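Local coordinates for protein BOLA1, chloroplastic (Arabidopsis thaliana, PDB 4PUG) that may act, alone or with a partner glutaredoxin, in redox-linked transcriptional control or iron-sulfur cluster biogenesis, the heterodimer binding a labile iron-sulfur cluster, at residues N5-L14 / D43-I52. Sequence-based numbering, arbitrary orientation.
Sequences NRASRMREKL and DDETHFNVKI
The first turn of helix 6-18 meets the carboxylate of E45, which reaches over from the loop leading into strand 47-53 and takes two backbone N-H groups. R6 N bonds to E45 OE1 at 2.8 Å (164°), on its syn side though tilted out of the carboxylate plane, and A7 N comes to OE2 from above that plane at 3.2 Å. N5 is the N-cap, its OD1 accepting from S8 N at 3.0 Å, so side-chain oxygens from both segments serve the helix start, whose dipole would favour a charged E45. The R6 side chain runs past E45 the opposite way: with CG anti to the backbone N (chi1 162°) and a bend at chi3, NH1 reaches both D43 OD2, a 2.8 Å salt bridge met from above the carboxylate plane, and E45 O, also at 2.8 Å. R6 NE makes a salt bridge to E76, which R9 also engages. A leucine in place of R6 would probably leave D43 without its salt-bridge partner, E76 with R9 alone of its two arginines, and the carbonyl of E45 without this donor. Farther in, the helix packs on the central strand of the three-stranded mixed sheet of this BolA-family domain, running in roughly the same direction; the axes of helix 6-14 and strand 47-52 approach to 11.2 Å at 28°. F48, V50 and I52, alternate residues of the strand, face the helix. M10 CE sits over the centre of the F48 ring, 3.4 Å from its centroid, a CH-pi contact to which SD adds a Met-aromatic one; the bend at chi3 turns the methyl onto that face. One turn on, L14 CD1 touches both V50 CG1 and I52 CD1, while V69 of helix 62-72 also packs against I52.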
ATOM      1  N   ASN A   5      12.532   4.674  -0.001  1.00 23.88           N
ATOM      2  CA  ASN A   5      12.090   3.440   0.647  1.00 16.03           C
ATOM      3  C   ASN A   5      10.812   2.851   0.041  1.00 14.83           C
ATOM      4  O   ASN A   5      10.306   3.352  -0.965  1.00 12.88           O
ATOM      5  CB  ASN A   5      11.952   3.629   2.167  1.00 16.23           C
ATOM      6  CG  ASN A   5      10.961   4.723   2.545  1.00 22.86           C
ATOM      7  OD1 ASN A   5      10.067   5.071   1.774  1.00 14.55           O
ATOM      8  ND2 ASN A   5      11.119   5.268   3.748  1.00 16.97           N
ATOM      9  N   ARG A   6      10.301   1.786   0.653  1.00 13.60           N
ATOM     10  CA  ARG A   6       9.099   1.116   0.159  1.00 10.75           C
ATOM     11  C   ARG A   6       7.859   2.003   0.248  1.00 11.08           C
ATOM     12  O   ARG A   6       7.041   2.031  -0.673  1.00 12.08           O
ATOM     13  CB  ARG A   6       8.865  -0.206   0.901  1.00 11.46           C
ATOM     14  CG  ARG A   6       7.445  -0.750   0.781  1.00 14.20           C
ATOM     15  CD  ARG A   6       7.397  -2.253   1.006  1.00 13.39           C
ATOM     16  NE  ARG A   6       8.177  -2.965  -0.002  1.00 16.50           N
ATOM     17  CZ  ARG A   6       9.268  -3.678   0.260  1.00 16.34           C
ATOM     18  NH1 ARG A   6       9.709  -3.793   1.506  1.00 13.02           N
ATOM     19  NH2 ARG A   6       9.913  -4.285  -0.728  1.00 14.29           N
ATOM     20  N   ALA A   7       7.726   2.724   1.358  1.00  9.58           N
ATOM     21  CA  ALA A   7       6.582   3.609   1.564  1.00 13.40           C
ATOM     22  C   ALA A   7       6.465   4.643   0.442  1.00 12.86           C
ATOM     23  O   ALA A   7       5.390   4.842  -0.132  1.00  7.83           O
ATOM     24  CB  ALA A   7       6.678   4.286   2.925  1.00  7.90           C
ATOM     25  N   SER A   8       7.588   5.281   0.126  1.00 15.23           N
ATOM     26  CA  SER A   8       7.646   6.258  -0.952  1.00 14.11           C
ATOM     27  C   SER A   8       7.304   5.650  -2.310  1.00 12.48           C
ATOM     28  O   SER A   8       6.579   6.262  -3.089  1.00 11.66           O
ATOM     29  CB  SER A   8       9.021   6.928  -1.014  1.00 25.71           C
ATOM     30  OG  SER A   8      10.029   5.999  -1.356  1.00 37.79           O
ATOM     31  N   ARG A   9       7.827   4.460  -2.596  1.00 13.91           N
ATOM     32  CA  ARG A   9       7.550   3.806  -3.876  1.00 16.98           C
ATOM     33  C   ARG A   9       6.067   3.513  -4.008  1.00 14.11           C
ATOM     34  O   ARG A   9       5.458   3.791  -5.039  1.00 18.52           O
ATOM     35  CB  ARG A   9       8.348   2.507  -4.029  1.00 16.67           C
ATOM     36  CG  ARG A   9       9.844   2.702  -4.198  1.00 16.67           C
ATOM     37  CD  ARG A   9      10.524   1.437  -4.703  1.00 18.18           C
ATOM     38  NE  ARG A   9      10.317   0.298  -3.812  1.00 21.22           N
ATOM     39  CZ  ARG A   9      11.073   0.033  -2.752  1.00 17.87           C
ATOM     40  NH1 ARG A   9      12.087   0.829  -2.442  1.00 17.19           N
ATOM     41  NH2 ARG A   9      10.814  -1.027  -1.999  1.00 13.42           N
ATOM     42  N   MET A  10       5.492   2.951  -2.953  1.00 14.49           N
ATOM     43  CA  MET A  10       4.065   2.670  -2.934  1.00 16.76           C
ATOM     44  C   MET A  10       3.238   3.935  -3.130  1.00 19.68           C
ATOM     45  O   MET A  10       2.302   3.943  -3.925  1.00 16.46           O
ATOM     46  CB  MET A  10       3.664   1.950  -1.646  1.00 11.88           C
ATOM     47  CG  MET A  10       4.279   0.570  -1.510  1.00 16.75           C
ATOM     48  SD  MET A  10       3.811  -0.287   0.004  1.00 24.52           S
ATOM     49  CE  MET A  10       4.242   0.930   1.235  1.00 19.96           C
ATOM     50  N   ARG A  11       3.587   5.005  -2.419  1.00 15.46           N
ATOM     51  CA  ARG A  11       2.860   6.266  -2.583  1.00 13.47           C
ATOM     52  C   ARG A  11       2.954   6.802  -4.006  1.00 15.36           C
ATOM     53  O   ARG A  11       1.948   7.213  -4.578  1.00 16.41           O
ATOM     54  CB  ARG A  11       3.332   7.336  -1.596  1.00 12.84           C
ATOM     55  CG  ARG A  11       2.592   8.659  -1.767  1.00 13.58           C
ATOM     56  CD  ARG A  11       2.848   9.610  -0.615  1.00 13.24           C
ATOM     57  NE  ARG A  11       2.466   9.025   0.666  1.00 14.96           N
ATOM     58  CZ  ARG A  11       1.226   9.014   1.146  1.00 16.81           C
ATOM     59  NH1 ARG A  11       0.234   9.553   0.451  1.00 14.24           N
ATOM     60  NH2 ARG A  11       0.978   8.458   2.324  1.00 19.00           N
ATOM     61  N   GLU A  12       4.159   6.794  -4.568  1.00 19.29           N
ATOM     62  CA  GLU A  12       4.377   7.272  -5.929  1.00 18.65           C
ATOM     63  C   GLU A  12       3.535   6.480  -6.917  1.00 21.69           C
ATOM     64  O   GLU A  12       2.779   7.055  -7.698  1.00 17.09           O
ATOM     65  CB  GLU A  12       5.860   7.188  -6.307  1.00 16.30           C
ATOM     66  CG  GLU A  12       6.189   7.741  -7.695  1.00 19.10           C
ATOM     67  CD  GLU A  12       6.162   6.678  -8.785  1.00 24.26           C
ATOM     68  OE1 GLU A  12       5.997   5.487  -8.451  1.00 30.17           O
ATOM     69  OE2 GLU A  12       6.310   7.031  -9.974  1.00 21.18           O
ATOM     70  N   LYS A  13       3.666   5.157  -6.865  1.00 15.92           N
ATOM     71  CA  LYS A  13       2.914   4.272  -7.749  1.00 18.62           C
ATOM     72  C   LYS A  13       1.402   4.453  -7.638  1.00 19.01           C
ATOM     73  O   LYS A  13       0.729   4.686  -8.637  1.00 17.11           O
ATOM     74  CB  LYS A  13       3.276   2.809  -7.493  1.00 19.11           C
ATOM     75  CG  LYS A  13       2.589   1.855  -8.447  1.00 32.90           C
ATOM     76  CD  LYS A  13       3.585   0.923  -9.111  1.00 29.38           C
ATOM     77  CE  LYS A  13       2.954   0.220 -10.303  1.00 30.32           C
ATOM     78  NZ  LYS A  13       3.825  -0.862 -10.844  1.00 39.80           N
ATOM     79  N   LEU A  14       0.873   4.351  -6.423  1.00 21.20           N
ATOM     80  CA  LEU A  14      -0.569   4.472  -6.212  1.00 20.27           C
ATOM     81  C   LEU A  14      -1.109   5.838  -6.626  1.00 20.92           C
ATOM     82  O   LEU A  14      -2.120   5.924  -7.327  1.00 20.45           O
ATOM     83  CB  LEU A  14      -0.934   4.177  -4.758  1.00 12.59           C
ATOM     84  CG  LEU A  14      -0.663   2.746  -4.297  1.00 15.47           C
ATOM     85  CD1 LEU A  14      -0.958   2.589  -2.815  1.00 12.51           C
ATOM     86  CD2 LEU A  14      -1.480   1.760  -5.122  1.00 12.43           C
ATOM     87  N   ASP A  43      15.178  -5.994   5.277  1.00 13.59           N
ATOM     88  CA  ASP A  43      14.106  -5.081   4.902  1.00 17.93           C
ATOM     89  C   ASP A  43      13.049  -5.044   6.005  1.00 12.10           C
ATOM     90  O   ASP A  43      12.365  -6.038   6.247  1.00 15.39           O
ATOM     91  CB  ASP A  43      13.479  -5.533   3.581  1.00 21.16           C
ATOM     92  CG  ASP A  43      12.604  -4.468   2.945  1.00 18.22           C
ATOM     93  OD1 ASP A  43      12.136  -3.558   3.660  1.00 16.82           O
ATOM     94  OD2 ASP A  43      12.379  -4.549   1.719  1.00 18.79           O
ATOM     95  N   ASP A  44      12.919  -3.898   6.669  1.00 18.72           N
ATOM     96  CA  ASP A  44      11.967  -3.752   7.772  1.00 10.99           C
ATOM     97  C   ASP A  44      10.603  -3.218   7.343  1.00 15.55           C
ATOM     98  O   ASP A  44       9.747  -2.976   8.186  1.00 13.44           O
ATOM     99  CB  ASP A  44      12.534  -2.846   8.872  1.00 15.25           C
ATOM    100  CG  ASP A  44      13.511  -3.565   9.781  1.00 16.81           C
ATOM    101  OD1 ASP A  44      13.445  -4.808   9.870  1.00 18.31           O
ATOM    102  OD2 ASP A  44      14.341  -2.882  10.415  1.00 20.35           O
ATOM    103  N   GLU A  45      10.399  -3.019   6.044  1.00 15.55           N
ATOM    104  CA  GLU A  45       9.103  -2.548   5.559  1.00 15.05           C
ATOM    105  C   GLU A  45       8.254  -3.712   5.054  1.00 13.86           C
ATOM    106  O   GLU A  45       8.191  -3.983   3.853  1.00 10.68           O
ATOM    107  CB  GLU A  45       9.277  -1.480   4.481  1.00 13.81           C
ATOM    108  CG  GLU A  45       9.964  -0.226   4.993  1.00 16.99           C
ATOM    109  CD  GLU A  45      10.167   0.816   3.915  1.00 21.09           C
ATOM    110  OE1 GLU A  45      11.102   0.657   3.103  1.00 14.95           O
ATOM    111  OE2 GLU A  45       9.392   1.795   3.878  1.00 17.27           O
ATOM    112  N   THR A  46       7.589  -4.384   5.989  1.00 11.71           N
ATOM    113  CA  THR A  46       6.959  -5.671   5.721  1.00 15.14           C
ATOM    114  C   THR A  46       5.438  -5.665   5.870  1.00 12.74           C
ATOM    115  O   THR A  46       4.752  -6.479   5.252  1.00 14.57           O
ATOM    116  CB  THR A  46       7.523  -6.755   6.653  1.00 17.39           C
ATOM    117  OG1 THR A  46       7.318  -6.363   8.015  1.00 12.73           O
ATOM    118  CG2 THR A  46       9.012  -6.946   6.413  1.00 13.62           C
ATOM    119  N   HIS A  47       4.914  -4.762   6.696  1.00 13.04           N
ATOM    120  CA  HIS A  47       3.476  -4.702   6.951  1.00 17.24           C
ATOM    121  C   HIS A  47       2.894  -3.316   6.704  1.00 15.00           C
ATOM    122  O   HIS A  47       3.333  -2.332   7.302  1.00 12.26           O
ATOM    123  CB  HIS A  47       3.159  -5.131   8.384  1.00 16.58           C
ATOM    124  CG  HIS A  47       3.387  -6.585   8.646  1.00 20.60           C
ATOM    125  ND1 HIS A  47       4.639  -7.159   8.634  1.00 17.71           N
ATOM    126  CD2 HIS A  47       2.519  -7.583   8.933  1.00 20.57           C
ATOM    127  CE1 HIS A  47       4.534  -8.449   8.898  1.00 17.46           C
ATOM    128  NE2 HIS A  47       3.254  -8.731   9.083  1.00 18.55           N
ATOM    129  N   PHE A  48       1.889  -3.243   5.836  1.00 13.54           N
ATOM    130  CA  PHE A  48       1.267  -1.960   5.516  1.00 19.07           C
ATOM    131  C   PHE A  48      -0.260  -1.993   5.483  1.00 16.40           C
ATOM    132  O   PHE A  48      -0.869  -2.947   4.993  1.00 18.42           O
ATOM    133  CB  PHE A  48       1.803  -1.413   4.190  1.00 13.84           C
ATOM    134  CG  PHE A  48       3.162  -0.775   4.301  1.00 13.10           C
ATOM    135  CD1 PHE A  48       3.286   0.564   4.635  1.00 15.43           C
ATOM    136  CD2 PHE A  48       4.312  -1.512   4.070  1.00 18.86           C
ATOM    137  CE1 PHE A  48       4.532   1.158   4.736  1.00 12.64           C
ATOM    138  CE2 PHE A  48       5.563  -0.926   4.172  1.00 17.33           C
ATOM    139  CZ  PHE A  48       5.672   0.412   4.506  1.00 19.09           C
ATOM    140  N   ASN A  49      -0.859  -0.935   6.023  1.00 10.08           N
ATOM    141  CA  ASN A  49      -2.281  -0.673   5.864  1.00 15.70           C
ATOM    142  C   ASN A  49      -2.442   0.477   4.886  1.00 18.06           C
ATOM    143  O   ASN A  49      -1.913   1.564   5.109  1.00 18.64           O
ATOM    144  CB  ASN A  49      -2.922  -0.297   7.200  1.00 15.53           C
ATOM    145  CG  ASN A  49      -2.902  -1.432   8.202  1.00 26.52           C
ATOM    146  OD1 ASN A  49      -3.118  -2.591   7.851  1.00 20.26           O
ATOM    147  ND2 ASN A  49      -2.643  -1.103   9.463  1.00 19.68           N
ATOM    148  N   VAL A  50      -3.162   0.239   3.798  1.00 12.50           N
ATOM    149  CA  VAL A  50      -3.316   1.246   2.757  1.00 13.80           C
ATOM    150  C   VAL A  50      -4.785   1.584   2.524  1.00 22.21           C
ATOM    151  O   VAL A  50      -5.606   0.703   2.250  1.00 20.95           O
ATOM    152  CB  VAL A  50      -2.681   0.791   1.426  1.00 13.94           C
ATOM    153  CG1 VAL A  50      -2.832   1.871   0.366  1.00 16.91           C
ATOM    154  CG2 VAL A  50      -1.209   0.447   1.628  1.00 14.15           C
ATOM    155  N   LYS A  51      -5.112   2.866   2.647  1.00 19.01           N
ATOM    156  CA  LYS A  51      -6.440   3.341   2.297  1.00 15.51           C
ATOM    157  C   LYS A  51      -6.353   4.235   1.067  1.00 19.79           C
ATOM    158  O   LYS A  51      -5.605   5.212   1.047  1.00 19.99           O
ATOM    159  CB  LYS A  51      -7.091   4.090   3.459  1.00 14.19           C
ATOM    160  CG  LYS A  51      -8.438   4.697   3.091  1.00 19.48           C
ATOM    161  CD  LYS A  51      -9.129   5.337   4.281  1.00 18.80           C
ATOM    162  CE  LYS A  51     -10.473   5.918   3.861  1.00 26.65           C
ATOM    163  NZ  LYS A  51     -11.501   5.814   4.933  1.00 44.42           N
ATOM    164  N   ILE A  52      -7.111   3.880   0.035  1.00 16.65           N
ATOM    165  CA  ILE A  52      -7.106   4.626  -1.213  1.00 21.02           C
ATOM    166  C   ILE A  52      -8.518   5.071  -1.581  1.00 21.79           C
ATOM    167  O   ILE A  52      -9.396   4.244  -1.837  1.00 18.86           O
ATOM    168  CB  ILE A  52      -6.535   3.784  -2.371  1.00 19.42           C
ATOM    169  CG1 ILE A  52      -5.236   3.098  -1.946  1.00 20.53           C
ATOM    170  CG2 ILE A  52      -6.311   4.651  -3.599  1.00 20.83           C
ATOM    171  CD1 ILE A  52      -4.758   2.035  -2.914  1.00 26.03           C
TER
HETATM  172  O   HOH W   1      12.810  -1.779  -0.079  1.00 26.02           O